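Local coordinates for gamma-glutamyl phosphate reductase (Saccharomyces cerevisiae, PDB 1VLU), which catalyses the NADPH-dependent reduction of L-gamma-glutamyl phosphate to the corresponding semialdehyde and phosphate, the second step of proline biosynthesis from glutamate, at residues E375-A380 with V392-S397. Sequence-based numbering, arbitrary orientation.
Sequences ENKANA and VYWNAS
Trp394, at the corner where the chain turns, lays one face of its indole against the methyl of Ala380 in the first turn of helix 377-386. From CB, which points toward the helix, CG sits anti to the backbone N (chi1 173°), and this puts the ring against that turn. CG and CD1 each lie 3.9 Å from Ala380 CB; of the fusion atoms, CD2 is nearer and CE2 nearest, 3.4 Å from the same methyl. That methyl stands over the five-membered ring, 3.5 Å from its centroid and 16° off the normal, a CH-pi contact. NE1 gives its hydrogen to the carbonyl of Thr374, which pins the indole's rotation. Farther out, CZ2 touches both the methyl and Lys377 CG, and at the far end CH2 meets Lys377 CG at 3.6 Å, the lysine's aliphatic root lying at the ring edge near its plane.

Beside the indole, Asn395 faces Glu375. Its ND2 bonds to Thr374 O, the carbonyl that takes Trp394 NE1, and stands 3.6 Å from Glu375 OE2; one water donates to both Asn395 OD1 (3.0 Å) and Glu375 OE2 (2.7 Å). The carboxylate and amide planes are only 3° apart, and OE2 has a salt bridge to Lys254.

This packing joins the helix start to the chain leaving strand 391-393, the last of a beta-alpha-beta unit, which continues the sheet into the second subunit. Its chemistry is divided: carbon packing holds the indole face, whereas a shared carbonyl and a bridging water tie the polar groups, with Lys254 probably stabilising the carboxylate.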
# COMPACT_ATOMS: atom_id res chain seq x y z
N GLU A 375 22.46 -13.57 -25.35
CA GLU A 375 22.60 -13.23 -26.78
C GLU A 375 21.40 -13.74 -27.58
O GLU A 375 21.24 -13.42 -28.76
CB GLU A 375 23.90 -13.81 -27.35
CG GLU A 375 25.19 -13.21 -26.75
CD GLU A 375 25.22 -11.68 -26.75
OE1 GLU A 375 25.13 -11.08 -27.84
OE2 GLU A 375 25.33 -11.09 -25.65
N ASN A 376 20.56 -14.55 -26.93
CA ASN A 376 19.33 -15.08 -27.50
C ASN A 376 18.19 -14.03 -27.44
O ASN A 376 17.69 -13.70 -26.36
CB ASN A 376 18.96 -16.36 -26.75
CG ASN A 376 18.00 -17.23 -27.52
OD1 ASN A 376 16.92 -16.80 -27.90
ND2 ASN A 376 18.39 -18.48 -27.72
N LYS A 377 17.78 -13.52 -28.60
CA LYS A 377 16.77 -12.45 -28.65
C LYS A 377 15.36 -12.95 -28.31
O LYS A 377 14.58 -12.21 -27.71
CB LYS A 377 16.78 -11.74 -30.01
CG LYS A 377 18.14 -11.16 -30.37
CD LYS A 377 18.22 -10.77 -31.85
CE LYS A 377 19.66 -10.46 -32.30
NZ LYS A 377 20.28 -9.34 -31.53
N ALA A 378 15.05 -14.18 -28.69
CA ALA A 378 13.73 -14.75 -28.40
C ALA A 378 13.52 -14.83 -26.90
O ALA A 378 12.44 -14.54 -26.41
CB ALA A 378 13.56 -16.11 -29.04
N ASN A 379 14.57 -15.19 -26.18
CA ASN A 379 14.56 -15.25 -24.72
C ASN A 379 14.49 -13.89 -24.03
O ASN A 379 13.79 -13.74 -23.04
CB ASN A 379 15.78 -16.01 -24.21
CG ASN A 379 15.63 -17.49 -24.39
OD1 ASN A 379 14.64 -17.97 -24.93
ND2 ASN A 379 16.62 -18.24 -23.92
N ALA A 380 15.24 -12.92 -24.56
CA ALA A 380 15.25 -11.56 -24.05
C ALA A 380 13.87 -10.93 -24.14
O ALA A 380 13.41 -10.30 -23.18
CB ALA A 380 16.25 -10.73 -24.80
N VAL A 392 13.21 -3.08 -16.80
CA VAL A 392 13.89 -4.30 -17.19
C VAL A 392 15.05 -4.02 -18.17
O VAL A 392 14.91 -3.20 -19.07
CB VAL A 392 12.88 -5.34 -17.71
CG1 VAL A 392 12.01 -4.75 -18.80
CG2 VAL A 392 13.59 -6.61 -18.17
N TYR A 393 16.19 -4.67 -17.94
CA TYR A 393 17.44 -4.41 -18.66
C TYR A 393 17.82 -5.65 -19.44
O TYR A 393 17.72 -6.76 -18.93
CB TYR A 393 18.58 -4.08 -17.68
CG TYR A 393 18.36 -2.83 -16.86
CD1 TYR A 393 17.41 -2.79 -15.84
CD2 TYR A 393 19.11 -1.67 -17.10
CE1 TYR A 393 17.18 -1.64 -15.10
CE2 TYR A 393 18.90 -0.52 -16.36
CZ TYR A 393 17.94 -0.52 -15.36
OH TYR A 393 17.72 0.63 -14.62
N TRP A 394 18.22 -5.45 -20.69
CA TRP A 394 18.77 -6.52 -21.51
C TRP A 394 20.19 -6.17 -21.94
O TRP A 394 20.39 -5.25 -22.73
CB TRP A 394 17.88 -6.78 -22.73
CG TRP A 394 18.47 -7.76 -23.70
CD1 TRP A 394 19.36 -8.75 -23.42
CD2 TRP A 394 18.18 -7.85 -25.10
NE1 TRP A 394 19.67 -9.45 -24.56
CE2 TRP A 394 18.96 -8.92 -25.61
CE3 TRP A 394 17.35 -7.14 -25.97
CZ2 TRP A 394 18.93 -9.29 -26.96
CZ3 TRP A 394 17.31 -7.52 -27.32
CH2 TRP A 394 18.10 -8.59 -27.79
N ASN A 395 21.15 -6.92 -21.40
CA ASN A 395 22.59 -6.68 -21.59
C ASN A 395 23.08 -5.29 -21.13
O ASN A 395 23.93 -4.70 -21.78
CB ASN A 395 23.03 -6.95 -23.04
CG ASN A 395 22.98 -8.42 -23.41
OD1 ASN A 395 23.11 -9.31 -22.55
ND2 ASN A 395 22.80 -8.70 -24.69
N ALA A 396 22.53 -4.79 -20.02
CA ALA A 396 22.95 -3.51 -19.43
C ALA A 396 22.74 -3.60 -17.92
O ALA A 396 21.90 -4.40 -17.46
CB ALA A 396 22.14 -2.35 -20.02
N SER A 397 23.50 -2.82 -17.15
CA SER A 397 23.48 -2.89 -15.68
C SER A 397 22.29 -2.19 -15.02
O SER A 397 22.01 -1.04 -15.35
CB SER A 397 24.76 -2.31 -15.11
OG SER A 397 24.67 -2.20 -13.70
O HOH W 1 24.85 -11.75 -23.09